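Flavodoxin (Streptococcus pneumoniae serotype 4, PDB 5LJL) probably serves as a low-potential electron donor to a number of redox enzymes, carrying FMN as its redox cofactor. Local coordinates at residues A[64-69]-A[100-105]; A[10-15]-A[56-61]; A[87-92]-A[134-139]. One frame throughout, in Å; residues are numbered along the deposited sequence.

Contact 1: residues A[64-69]-A[100-105]; sequences ELPDEM and CKAVDD
Two loop-to-helix junctions on one side of the flavodoxin sheet meet here: Leu65, near the end of the loop that leads into helix 67-77, packs on Ala102 and Asp105 in the first turns of helix 101-113. Leu65 does its touching with one methyl, CD2. With CG of Leu65 swung beside its own backbone N (chi1 -58°), this branch is carried across to the helix, where it lies 4.1 Å from Ala102 CB. The same CD2 is 4.1 Å from Asp105 CB. Ala102 and Asp105 stand three residues apart on one face of the helix, so a single leucine branch spans about one turn. It crosses the acidic side chain obliquely, with CD2 against CB and the carboxylate oxygen OD2 of Asp105 hardly farther off.

Ala102 CB points toward the loop and is packed from three residues. Besides Leu65, the carbonyl oxygen Glu64 O comes within 4.0 Å of Ala102 CB, and the ring carbon Pro66 CD sits 4.3 Å from that same methyl. A small side chain here lets the loop backbone run close by: the CA atoms of Leu65 and Ala102 are only 5.4 Å apart. No hydrogen bond crosses the contact, which is van der Waals packing throughout. Leu65 also rests on Phe106, one residue further along the helix, while Pro66 leans back on Thr57 and Tyr58, and Asp104 pairs with Lys123 of the neighbouring strand. Short apolar packing of this kind, between the entrances of two helices that follow successive parallel strands, belongs to the doubly wound alpha/beta sandwich of flavodoxins.

Contact 2: residues A[10-15]-A[56-61]; sequences ASMTGN and ATYTYG. With PO4 (phosphate ion), chain B.
The Tyr58 ring takes Met12 on one face and the backbone of Ala10 and Ser11 at its edge. Met12 CB stands over the face, 4.2 Å from the ring centroid and 20° off the normal, a CH-pi contact displaced toward the hydroxyl end. At the rim, the carbonyl oxygen Ala10 O lies 3.4 Å from Tyr58 CD1, and Ser11 N is 3.5 Å from Tyr58 CE1. That carbonyl oxygen is buried with no hydrogen-bond partner in the model; its close neighbour here is the ring edge. Met12 extends obliquely across the ring and bends at its last torsion: SD makes a slanted Met-aromatic contact, and CE ends 3.4 Å from Tyr58 OH, also brushing the Tyr60 ring obliquely. The hydroxyl of Tyr58 is itself hydrogen-bonded to Glu68 OE2.

Ser11 to Thr16, leading from strand 4-9 into helix 15-29, spell the Ser-X-Thr-Gly-Asn-Thr form of the flavodoxin phosphate-binding loop, where relatives hold the phosphate of FMN; here a phosphate ion, probably from the crystallisation liquor, occupies it. Ser11 OG, anti to the backbone N (chi1 -172°), donates to phosphate O1 at 2.6 Å. Oxygen O2 is gripped by Thr13 OG1 at 2.7 Å and by Asn15 N at 2.9 Å. Oxygen O4 receives two backbone bonds, from Met12 N and, nearly straight at 171°, from Thr13 N. Thr16 N adds another bond, so the amides opening the helix after the Gly14 N-cap face the anion, and the helix end would be expected to favour its negative charge. Ala10 N donates to Ala56 O at 3.0 Å, tying the start of the phosphate loop to the end of strand 52-56, next to strand 4-9 in the sheet.

Contact 3: residues A[87-92]-A[134-139]; sequences GVVGSG and ERLEQF
Val89 of strand 85-92 meets Leu136 and Phe139 of helix 130-146, and its branches part company from CB onward. CB itself points at the helix and has Leu136 CD2 4.1 Å away. CG1, set beside the backbone N (chi1 -58°), goes deeper into the contact: it touches Leu136 CD2 at 3.9 Å and then stands over one face of the Phe139 ring. There it lies 3.8 Å from the ring centroid, 19° off the normal, in a CH-pi contact shifted toward the rim, with Phe139 CZ its nearest ring atom at 3.6 Å. CG2 turns from the helix along the sheet and packs on Ala56 of the adjoining strand.

The ring reaches the strand because its first torsion puts CG anti to the Phe139 backbone N, sending the far end of the ring toward the sheet. Its rim meets backbone there: CZ is 3.7 Å from Gly87 CA, and CE1 is 3.9 Å from Val88 N. Having no side chain, Gly87 lets the ring end settle directly against the main chain. Thus Phe139 has a valine methyl over a face and strand backbone at its edge, while Leu136 closes up beside the valine one helical turn earlier.

Further around, Val122 touches Val89, Leu136 and Phe139, and Ile19 of helix 15-29 touches Val89 and Leu136. Val88 faces the other way, onto helix 101-113. Strand and helix axes approach to 10.7 Å and run nearly antiparallel, at 165°. All five touching residues are buried, making this a piece of the hydrophobic layer between the parallel sheet and one of its helical layers, as in the three-layer flavodoxin-like fold.

Overall arrangement
Contacts 1 and 2 are close neighbours, with centres about 8 Å apart, and contact 3 lies about 15 Å from contact 1, centre to centre. Segment 56-61 joins all three: Thr59 OG1 is 3.0 Å from Ala102 N, a probable hydrogen bond to contact 1, and Thr57 N is 3.0 Å from Val89 O, a probable sheet bond to contact 3. Contacts 1 and 3 touch directly through Val103 CG2 and Gly90 CA, 3.7 Å apart. Only contact 2 holds the phosphate ion; contact 1 packs the continuation of the Tyr58 loop, and contact 3 is in the buried core about 14 Å, centre to centre, from contact 2, where the phosphate of FMN would be expected to bind.

Contact 1: residues A[64-69]-A[100-105]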
ATOM      1  N   GLU A  64      12.612  -5.214   8.791  1.00 20.32           N
ATOM      2  CA  GLU A  64      13.072  -4.116   8.046  1.00 20.40           C
ATOM      3  C   GLU A  64      12.162  -3.839   6.820  1.00 17.09           C
ATOM      4  O   GLU A  64      11.359  -4.677   6.294  1.00 15.51           O
ATOM      5  CB  GLU A  64      14.566  -4.263   7.623  1.00 26.58           C
ATOM      6  CG  GLU A  64      15.572  -4.201   8.800  1.00 32.51           C
ATOM      7  CD  GLU A  64      16.923  -4.802   8.442  1.00 37.13           C
ATOM      8  OE1 GLU A  64      17.626  -5.268   9.348  1.00 43.66           O
ATOM      9  OE2 GLU A  64      17.289  -4.806   7.245  1.00 39.33           O
ATOM     10  N   LEU A  65      12.335  -2.626   6.335  1.00 15.39           N
ATOM     11  CA  LEU A  65      11.806  -2.254   5.083  1.00 14.22           C
ATOM     12  C   LEU A  65      12.590  -3.005   3.978  1.00 14.30           C
ATOM     13  O   LEU A  65      13.782  -3.308   4.154  1.00 15.43           O
ATOM     14  CB  LEU A  65      11.998  -0.749   4.911  1.00 14.92           C
ATOM     15  CG  LEU A  65      11.389   0.171   5.959  1.00 15.38           C
ATOM     16  CD1 LEU A  65      11.756   1.603   5.614  1.00 15.83           C
ATOM     17  CD2 LEU A  65       9.889  -0.014   5.991  1.00 14.76           C
ATOM     18  N   PRO A  66      11.916  -3.378   2.874  1.00 13.10           N
ATOM     19  CA  PRO A  66      12.654  -3.716   1.670  1.00 12.68           C
ATOM     20  C   PRO A  66      13.751  -2.699   1.361  1.00 13.69           C
ATOM     21  O   PRO A  66      13.543  -1.486   1.446  1.00 13.06           O
ATOM     22  CB  PRO A  66      11.577  -3.702   0.600  1.00 12.19           C
ATOM     23  CG  PRO A  66      10.301  -3.990   1.328  1.00 12.23           C
ATOM     24  CD  PRO A  66      10.458  -3.314   2.628  1.00 12.12           C
ATOM     25  N   ASP A  67      14.931  -3.229   0.961  1.00 14.33           N
ATOM     26  CA  ASP A  67      16.031  -2.375   0.596  1.00 15.88           C
ATOM     27  C   ASP A  67      15.580  -1.284  -0.359  1.00 14.53           C
ATOM     28  O   ASP A  67      15.894  -0.107  -0.208  1.00 18.58           O
ATOM     29  CB  ASP A  67      17.146  -3.199  -0.084  1.00 18.26           C
ATOM     30  CG  ASP A  67      17.867  -4.079   0.859  1.00 19.92           C
ATOM     31  OD1 ASP A  67      18.662  -4.962   0.333  1.00 24.72           O
ATOM     32  OD2 ASP A  67      17.736  -3.931   2.132  1.00 17.85           O
ATOM     33  N   GLU A  68      14.826  -1.689  -1.384  1.00 15.91           N
ATOM     34  CA  GLU A  68      14.391  -0.787  -2.428  1.00 15.88           C
ATOM     35  C   GLU A  68      13.316   0.237  -1.935  1.00 16.01           C
ATOM     36  O   GLU A  68      13.013   1.216  -2.639  1.00 18.30           O
ATOM     37  CB  GLU A  68      13.860  -1.610  -3.623  1.00 16.61           C
ATOM     38  CG  GLU A  68      12.646  -2.503  -3.345  1.00 17.05           C
ATOM     39  CD  GLU A  68      12.952  -3.933  -2.868  1.00 16.22           C
ATOM     40  OE1 GLU A  68      14.028  -4.151  -2.312  1.00 17.34           O
ATOM     41  OE2 GLU A  68      12.111  -4.872  -3.078  1.00 15.80           O
ATOM     42  N   MET A  69      12.729  -0.023  -0.774  1.00 14.02           N
ATOM     43  CA  MET A  69      11.792   0.866  -0.108  1.00 14.78           C
ATOM     44  C   MET A  69      12.474   1.919   0.776  1.00 14.63           C
ATOM     45  O   MET A  69      11.834   2.910   1.120  1.00 14.65           O
ATOM     46  CB  MET A  69      10.696   0.126   0.706  1.00 15.37           C
ATOM     47  CG  MET A  69       9.555  -0.431  -0.131  1.00 16.51           C
ATOM     48  SD  MET A  69       8.569   0.956  -0.800  1.00 16.58           S
ATOM     49  CE  MET A  69       7.126   0.087  -1.380  1.00 19.19           C
ATOM     50  N   CYS A 100       4.775  -8.849   8.688  1.00 11.78           N
ATOM     51  CA  CYS A 100       4.276  -7.609   8.108  1.00 12.52           C
ATOM     52  C   CYS A 100       4.647  -6.354   8.889  1.00 11.98           C
ATOM     53  O   CYS A 100       3.934  -5.327   8.775  1.00 13.02           O
ATOM     54  CB  CYS A 100       2.769  -7.720   7.799  1.00 12.70           C
ATOM     55  SG  CYS A 100       2.320  -8.860   6.499  1.00 12.94           S
ATOM     56  N   LYS A 101       5.778  -6.320   9.593  1.00 11.99           N
ATOM     57  CA  LYS A 101       6.131  -5.117  10.336  1.00 12.32           C
ATOM     58  C   LYS A 101       6.331  -3.934   9.361  1.00 11.61           C
ATOM     59  O   LYS A 101       6.054  -2.822   9.764  1.00 11.07           O
ATOM     60  CB  LYS A 101       7.326  -5.318  11.232  1.00 16.24           C
ATOM     61  CG  LYS A 101       7.805  -4.037  11.884  1.00 19.23           C
ATOM     62  CD  LYS A 101       8.615  -4.362  13.078  1.00 27.48           C
ATOM     63  CE  LYS A 101       9.197  -3.089  13.659  1.00 30.47           C
ATOM     64  NZ  LYS A 101       9.549  -3.328  15.085  1.00 33.92           N
ATOM     65  N   ALA A 102       6.779  -4.156   8.123  1.00 10.98           N
ATOM     66  CA  ALA A 102       6.911  -3.030   7.188  1.00 10.86           C
ATOM     67  C   ALA A 102       5.529  -2.340   6.908  1.00 10.78           C
ATOM     68  O   ALA A 102       5.500  -1.124   6.621  1.00 11.93           O
ATOM     69  CB  ALA A 102       7.625  -3.410   5.864  1.00 10.53           C
ATOM     70  N   VAL A 103       4.433  -3.104   6.963  1.00 11.50           N
ATOM     71  CA  VAL A 103       3.057  -2.551   6.787  1.00 11.17           C
ATOM     72  C   VAL A 103       2.786  -1.544   7.928  1.00 11.63           C
ATOM     73  O   VAL A 103       2.372  -0.375   7.676  1.00 11.47           O
ATOM     74  CB  VAL A 103       1.956  -3.676   6.695  1.00 11.80           C
ATOM     75  CG1 VAL A 103       0.553  -3.070   6.763  1.00 12.56           C
ATOM     76  CG2 VAL A 103       2.169  -4.611   5.505  1.00 12.16           C
ATOM     77  N   ASP A 104       3.101  -1.945   9.157  1.00 13.17           N
ATOM     78  CA  ASP A 104       2.949  -1.083  10.307  1.00 13.59           C
ATOM     79  C   ASP A 104       3.832   0.149  10.181  1.00 12.84           C
ATOM     80  O   ASP A 104       3.400   1.280  10.471  1.00 11.66           O
ATOM     81  CB  ASP A 104       3.271  -1.832  11.606  1.00 16.12           C
ATOM     82  CG  ASP A 104       2.212  -2.756  12.023  1.00 17.67           C
ATOM     83  OD1 ASP A 104       1.112  -2.830  11.420  1.00 18.84           O
ATOM     84  OD2 ASP A 104       2.489  -3.468  13.017  1.00 21.29           O
ATOM     85  N   ASP A 105       5.068  -0.030   9.738  1.00 11.89           N
ATOM     86  CA  ASP A 105       5.986   1.106   9.588  1.00 12.83           C
ATOM     87  C   ASP A 105       5.520   2.131   8.555  1.00 12.29           C
ATOM     88  O   ASP A 105       5.644   3.335   8.766  1.00 12.54           O
ATOM     89  CB  ASP A 105       7.364   0.598   9.221  1.00 14.88           C
ATOM     90  CG  ASP A 105       8.011  -0.224  10.331  1.00 17.66           C
ATOM     91  OD1 ASP A 105       7.546  -0.196  11.489  1.00 19.71           O
ATOM     92  OD2 ASP A 105       8.914  -0.944   9.935  1.00 24.34           O
TER

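Contact 2: residues A[10-15]-A[56-61]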
ATOM      1  N   ALA A  10       6.411  -3.059  -3.414  1.00 12.28           N
ATOM      2  CA  ALA A  10       7.688  -3.767  -3.421  1.00 12.72           C
ATOM      3  C   ALA A  10       7.336  -5.264  -3.296  1.00 12.34           C
ATOM      4  O   ALA A  10       6.482  -5.623  -2.466  1.00 13.31           O
ATOM      5  CB  ALA A  10       8.544  -3.316  -2.272  1.00 13.47           C
ATOM      6  N   SER A  11       8.044  -6.116  -4.011  1.00 12.74           N
ATOM      7  CA  SER A  11       7.732  -7.532  -4.046  1.00 13.40           C
ATOM      8  C   SER A  11       8.981  -8.315  -4.422  1.00 16.05           C
ATOM      9  O   SER A  11       9.596  -7.996  -5.444  1.00 16.28           O
ATOM     10  CB  SER A  11       6.608  -7.812  -5.051  1.00 14.35           C
ATOM     11  OG  SER A  11       6.178  -9.178  -4.961  1.00 14.64           O
ATOM     12  N   MET A  12       9.356  -9.287  -3.609  1.00 16.34           N
ATOM     13  CA  MET A  12      10.523 -10.172  -3.904  1.00 18.56           C
ATOM     14  C   MET A  12      10.074 -11.465  -4.580  1.00 17.59           C
ATOM     15  O   MET A  12      10.671 -11.858  -5.610  1.00 18.06           O
ATOM     16  CB  MET A  12      11.339 -10.484  -2.596  1.00 23.69           C
ATOM     17  CG  MET A  12      12.737 -11.042  -2.820  1.00 28.95           C
ATOM     18  SD  MET A  12      13.537 -11.073  -1.185  1.00 41.55           S
ATOM     19  CE  MET A  12      14.416  -9.511  -1.375  1.00 39.85           C
ATOM     20  N   THR A  13       9.096 -12.155  -3.993  1.00 16.27           N
ATOM     21  CA  THR A  13       8.627 -13.454  -4.482  1.00 15.60           C
ATOM     22  C   THR A  13       7.159 -13.401  -5.017  1.00 14.61           C
ATOM     23  O   THR A  13       6.513 -14.417  -5.206  1.00 14.81           O
ATOM     24  CB  THR A  13       8.834 -14.632  -3.463  1.00 15.70           C
ATOM     25  OG1 THR A  13       8.266 -14.297  -2.185  1.00 17.38           O
ATOM     26  CG2 THR A  13      10.269 -14.930  -3.253  1.00 17.71           C
ATOM     27  N   GLY A  14       6.729 -12.196  -5.436  1.00 14.52           N
ATOM     28  CA  GLY A  14       5.455 -12.024  -6.166  1.00 13.50           C
ATOM     29  C   GLY A  14       4.176 -11.864  -5.381  1.00 13.24           C
ATOM     30  O   GLY A  14       3.152 -11.439  -5.946  1.00 14.76           O
ATOM     31  N   ASN A  15       4.189 -12.206  -4.106  1.00 13.16           N
ATOM     32  CA  ASN A  15       2.935 -12.195  -3.357  1.00 12.86           C
ATOM     33  C   ASN A  15       2.387 -10.810  -3.216  1.00 11.53           C
ATOM     34  O   ASN A  15       1.149 -10.564  -3.332  1.00 11.19           O
ATOM     35  CB  ASN A  15       3.073 -12.830  -1.998  1.00 12.89           C
ATOM     36  CG  ASN A  15       3.383 -14.316  -2.080  1.00 13.73           C
ATOM     37  OD1 ASN A  15       2.897 -15.007  -2.964  1.00 15.76           O
ATOM     38  ND2 ASN A  15       4.206 -14.786  -1.211  1.00 15.22           N
ATOM     39  N   ALA A  56       1.921  -1.094  -0.914  1.00  9.61           N
ATOM     40  CA  ALA A  56       1.869  -2.541  -0.709  1.00  8.88           C
ATOM     41  C   ALA A  56       3.296  -3.016  -0.528  1.00  9.92           C
ATOM     42  O   ALA A  56       4.118  -2.885  -1.446  1.00 11.61           O
ATOM     43  CB  ALA A  56       1.208  -3.188  -1.950  1.00  9.45           C
ATOM     44  N   THR A  57       3.650  -3.575   0.609  1.00  9.76           N
ATOM     45  CA  THR A  57       5.045  -3.961   0.880  1.00 10.96           C
ATOM     46  C   THR A  57       5.198  -5.298   1.574  1.00 10.29           C
ATOM     47  O   THR A  57       4.426  -5.635   2.444  1.00 11.17           O
ATOM     48  CB  THR A  57       5.755  -2.823   1.675  1.00 11.22           C
ATOM     49  OG1 THR A  57       7.175  -3.085   1.736  1.00 12.02           O
ATOM     50  CG2 THR A  57       5.153  -2.618   3.059  1.00 11.54           C
ATOM     51  N   TYR A  58       6.255  -6.020   1.228  1.00 10.72           N
ATOM     52  CA  TYR A  58       6.740  -7.171   2.014  1.00 11.24           C
ATOM     53  C   TYR A  58       7.663  -6.569   3.137  1.00 12.14           C
ATOM     54  O   TYR A  58       7.906  -5.372   3.186  1.00 12.14           O
ATOM     55  CB  TYR A  58       7.469  -8.196   1.144  1.00 12.08           C
ATOM     56  CG  TYR A  58       8.816  -7.776   0.550  1.00 12.21           C
ATOM     57  CD1 TYR A  58       8.867  -7.056  -0.597  1.00 13.37           C
ATOM     58  CD2 TYR A  58      10.024  -8.128   1.148  1.00 13.68           C
ATOM     59  CE1 TYR A  58      10.097  -6.757  -1.214  1.00 13.30           C
ATOM     60  CE2 TYR A  58      11.261  -7.769   0.608  1.00 14.44           C
ATOM     61  CZ  TYR A  58      11.313  -7.083  -0.574  1.00 13.91           C
ATOM     62  OH  TYR A  58      12.520  -6.724  -1.146  1.00 17.47           O
ATOM     63  N   THR A  59       8.107  -7.431   4.027  1.00 11.94           N
ATOM     64  CA  THR A  59       8.989  -7.071   5.132  1.00 12.82           C
ATOM     65  C   THR A  59      10.270  -7.942   4.992  1.00 14.80           C
ATOM     66  O   THR A  59      10.182  -9.126   4.707  1.00 14.68           O
ATOM     67  CB  THR A  59       8.298  -7.397   6.452  1.00 12.36           C
ATOM     68  OG1 THR A  59       7.065  -6.674   6.555  1.00 11.66           O
ATOM     69  CG2 THR A  59       9.151  -7.144   7.626  1.00 13.20           C
ATOM     70  N   TYR A  60      11.438  -7.346   5.221  1.00 17.00           N
ATOM     71  CA  TYR A  60      12.696  -7.993   4.924  1.00 23.80           C
ATOM     72  C   TYR A  60      13.427  -8.317   6.234  1.00 27.38           C
ATOM     73  O   TYR A  60      13.604  -7.443   7.065  1.00 28.05           O
ATOM     74  CB  TYR A  60      13.499  -7.068   4.012  1.00 28.08           C
ATOM     75  CG  TYR A  60      14.778  -7.622   3.402  1.00 35.22           C
ATOM     76  CD1 TYR A  60      14.930  -8.975   3.091  1.00 39.62           C
ATOM     77  CD2 TYR A  60      15.852  -6.752   3.100  1.00 38.80           C
ATOM     78  CE1 TYR A  60      16.128  -9.463   2.524  1.00 44.56           C
ATOM     79  CE2 TYR A  60      17.039  -7.223   2.506  1.00 39.83           C
ATOM     80  CZ  TYR A  60      17.176  -8.573   2.230  1.00 44.29           C
ATOM     81  OH  TYR A  60      18.345  -9.012   1.640  1.00 47.47           O
ATOM     82  N   GLY A  61      13.746  -9.601   6.431  1.00 31.82           N
ATOM     83  CA  GLY A  61      14.414 -10.075   7.642  1.00 29.94           C
ATOM     84  C   GLY A  61      13.700  -9.659   8.904  1.00 28.26           C
ATOM     85  O   GLY A  61      12.430  -9.671   9.013  1.00 26.72           O
TER
HETATM   86  P   PO4 B 201       6.616 -11.022  -1.582  1.00 12.35           P
HETATM   87  O1  PO4 B 201       6.062  -9.967  -2.457  1.00 13.12           O
HETATM   88  O2  PO4 B 201       6.367 -12.403  -2.154  1.00 12.42           O
HETATM   89  O3  PO4 B 201       6.014 -10.937  -0.229  1.00 13.94           O
HETATM   90  O4  PO4 B 201       8.050 -10.848  -1.458  1.00 12.17           O

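Contact 3: residues A[87-92]-A[134-139]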
ATOM      1  N   GLY A  87      -3.943   4.009   2.401  1.00  9.10           N
ATOM      2  CA  GLY A  87      -4.012   2.692   2.995  1.00  9.21           C
ATOM      3  C   GLY A  87      -2.744   1.918   2.748  1.00  8.96           C
ATOM      4  O   GLY A  87      -1.932   2.265   1.845  1.00  8.93           O
ATOM      5  N   VAL A  88      -2.570   0.877   3.539  1.00  9.35           N
ATOM      6  CA  VAL A  88      -1.350   0.054   3.469  1.00  9.54           C
ATOM      7  C   VAL A  88      -1.712  -1.423   3.536  1.00  9.53           C
ATOM      8  O   VAL A  88      -2.556  -1.851   4.353  1.00  8.94           O
ATOM      9  CB  VAL A  88      -0.299   0.369   4.574  1.00  9.32           C
ATOM     10  CG1 VAL A  88       1.048  -0.272   4.303  1.00  9.58           C
ATOM     11  CG2 VAL A  88      -0.106   1.858   4.680  1.00  9.72           C
ATOM     12  N   VAL A  89      -1.133  -2.193   2.628  1.00  9.28           N
ATOM     13  CA  VAL A  89      -1.301  -3.647   2.633  1.00  9.56           C
ATOM     14  C   VAL A  89       0.036  -4.374   2.495  1.00  9.24           C
ATOM     15  O   VAL A  89       1.023  -3.759   2.070  1.00  9.50           O
ATOM     16  CB  VAL A  89      -2.264  -4.082   1.467  1.00  9.24           C
ATOM     17  CG1 VAL A  89      -3.605  -3.397   1.593  1.00 10.54           C
ATOM     18  CG2 VAL A  89      -1.581  -3.913   0.076  1.00 10.26           C
ATOM     19  N   GLY A  90       0.078  -5.712   2.669  1.00  9.27           N
ATOM     20  CA  GLY A  90       1.315  -6.393   2.399  1.00  9.61           C
ATOM     21  C   GLY A  90       1.225  -7.852   2.667  1.00 10.49           C
ATOM     22  O   GLY A  90       0.272  -8.286   3.263  1.00 11.28           O
ATOM     23  N   SER A  91       2.212  -8.574   2.165  1.00 10.32           N
ATOM     24  CA  SER A  91       2.383  -9.982   2.531  1.00 11.15           C
ATOM     25  C   SER A  91       3.540 -10.172   3.450  1.00 12.13           C
ATOM     26  O   SER A  91       4.535  -9.421   3.382  1.00 13.08           O
ATOM     27  CB  SER A  91       2.603 -10.843   1.276  1.00 12.40           C
ATOM     28  OG  SER A  91       2.794 -12.248   1.578  1.00 13.36           O
ATOM     29  N   GLY A  92       3.429 -11.194   4.308  1.00 11.85           N
ATOM     30  CA  GLY A  92       4.535 -11.513   5.189  1.00 13.15           C
ATOM     31  C   GLY A  92       4.481 -12.970   5.657  1.00 11.33           C
ATOM     32  O   GLY A  92       3.713 -13.778   5.181  1.00 10.85           O
ATOM     33  N   GLU A 134     -11.038 -11.263  -0.424  1.00 14.38           N
ATOM     34  CA  GLU A 134     -12.229 -10.571   0.146  1.00 16.40           C
ATOM     35  C   GLU A 134     -11.826  -9.374   1.042  1.00 14.87           C
ATOM     36  O   GLU A 134     -12.394  -8.307   0.929  1.00 13.49           O
ATOM     37  CB  GLU A 134     -13.119 -11.552   0.926  1.00 18.55           C
ATOM     38  CG  GLU A 134     -14.308 -11.006   1.702  1.00 18.64           C
ATOM     39  CD  GLU A 134     -15.336 -10.253   0.855  1.00 18.89           C
ATOM     40  OE1 GLU A 134     -16.085  -9.434   1.416  1.00 19.86           O
ATOM     41  OE2 GLU A 134     -15.417 -10.437  -0.348  1.00 20.51           O
ATOM     42  N   ARG A 135     -10.858  -9.560   1.922  1.00 13.85           N
ATOM     43  CA  ARG A 135     -10.432  -8.499   2.822  1.00 15.13           C
ATOM     44  C   ARG A 135      -9.857  -7.326   1.998  1.00 12.78           C
ATOM     45  O   ARG A 135     -10.094  -6.132   2.272  1.00 12.69           O
ATOM     46  CB  ARG A 135      -9.431  -8.979   3.874  1.00 17.47           C
ATOM     47  CG  ARG A 135     -10.081  -9.667   5.085  1.00 23.50           C
ATOM     48  CD  ARG A 135      -9.068 -10.167   6.141  1.00 30.69           C
ATOM     49  NE  ARG A 135      -9.831 -10.509   7.356  1.00 44.75           N
ATOM     50  CZ  ARG A 135     -10.491 -11.665   7.577  1.00 55.95           C
ATOM     51  NH1 ARG A 135     -10.425 -12.682   6.700  1.00 55.48           N
ATOM     52  NH2 ARG A 135     -11.226 -11.821   8.695  1.00 51.02           N
ATOM     53  N   LEU A 136      -9.026  -7.665   1.018  1.00 11.31           N
ATOM     54  CA  LEU A 136      -8.475  -6.647   0.138  1.00 10.71           C
ATOM     55  C   LEU A 136      -9.540  -5.910  -0.630  1.00 10.88           C
ATOM     56  O   LEU A 136      -9.448  -4.674  -0.931  1.00 10.43           O
ATOM     57  CB  LEU A 136      -7.490  -7.284  -0.841  1.00  9.47           C
ATOM     58  CG  LEU A 136      -6.190  -7.792  -0.242  1.00 10.97           C
ATOM     59  CD1 LEU A 136      -5.470  -8.801  -1.137  1.00 11.58           C
ATOM     60  CD2 LEU A 136      -5.251  -6.669   0.209  1.00 11.23           C
ATOM     61  N   GLU A 137     -10.522  -6.660  -1.106  1.00 11.12           N
ATOM     62  CA  GLU A 137     -11.667  -6.023  -1.810  1.00 11.78           C
ATOM     63  C   GLU A 137     -12.479  -5.089  -0.899  1.00 10.46           C
ATOM     64  O   GLU A 137     -12.802  -3.947  -1.311  1.00 10.13           O
ATOM     65  CB  GLU A 137     -12.542  -7.067  -2.511  1.00 13.81           C
ATOM     66  CG  GLU A 137     -11.845  -7.677  -3.768  1.00 17.25           C
ATOM     67  CD  GLU A 137     -12.685  -8.776  -4.394  1.00 21.35           C
ATOM     68  OE1 GLU A 137     -13.711  -9.160  -3.811  1.00 24.82           O
ATOM     69  OE2 GLU A 137     -12.323  -9.175  -5.510  1.00 24.60           O
ATOM     70  N   GLN A 138     -12.696  -5.462   0.358  1.00 10.45           N
ATOM     71  CA  GLN A 138     -13.401  -4.596   1.290  1.00 10.52           C
ATOM     72  C   GLN A 138     -12.610  -3.323   1.590  1.00 10.63           C
ATOM     73  O   GLN A 138     -13.191  -2.220   1.654  1.00  9.11           O
ATOM     74  CB  GLN A 138     -13.768  -5.304   2.559  1.00 13.15           C
ATOM     75  CG  GLN A 138     -14.762  -6.454   2.359  1.00 14.64           C
ATOM     76  CD  GLN A 138     -14.788  -7.321   3.586  1.00 19.27           C
ATOM     77  OE1 GLN A 138     -13.770  -7.770   4.096  1.00 23.23           O
ATOM     78  NE2 GLN A 138     -15.979  -7.567   4.068  1.00 21.75           N
ATOM     79  N   PHE A 139     -11.283  -3.485   1.735  1.00 10.45           N
ATOM     80  CA  PHE A 139     -10.346  -2.312   1.841  1.00 10.35           C
ATOM     81  C   PHE A 139     -10.502  -1.353   0.666  1.00  9.86           C
ATOM     82  O   PHE A 139     -10.680  -0.165   0.858  1.00  9.78           O
ATOM     83  CB  PHE A 139      -8.935  -2.931   1.952  1.00 10.44           C
ATOM     84  CG  PHE A 139      -7.787  -1.996   1.811  1.00 10.51           C
ATOM     85  CD1 PHE A 139      -7.181  -1.398   2.908  1.00 10.86           C
ATOM     86  CD2 PHE A 139      -7.252  -1.755   0.558  1.00 10.26           C
ATOM     87  CE1 PHE A 139      -6.051  -0.603   2.735  1.00 10.42           C
ATOM     88  CE2 PHE A 139      -6.156  -0.944   0.403  1.00 11.96           C
ATOM     89  CZ  PHE A 139      -5.542  -0.369   1.502  1.00 10.57           C
TER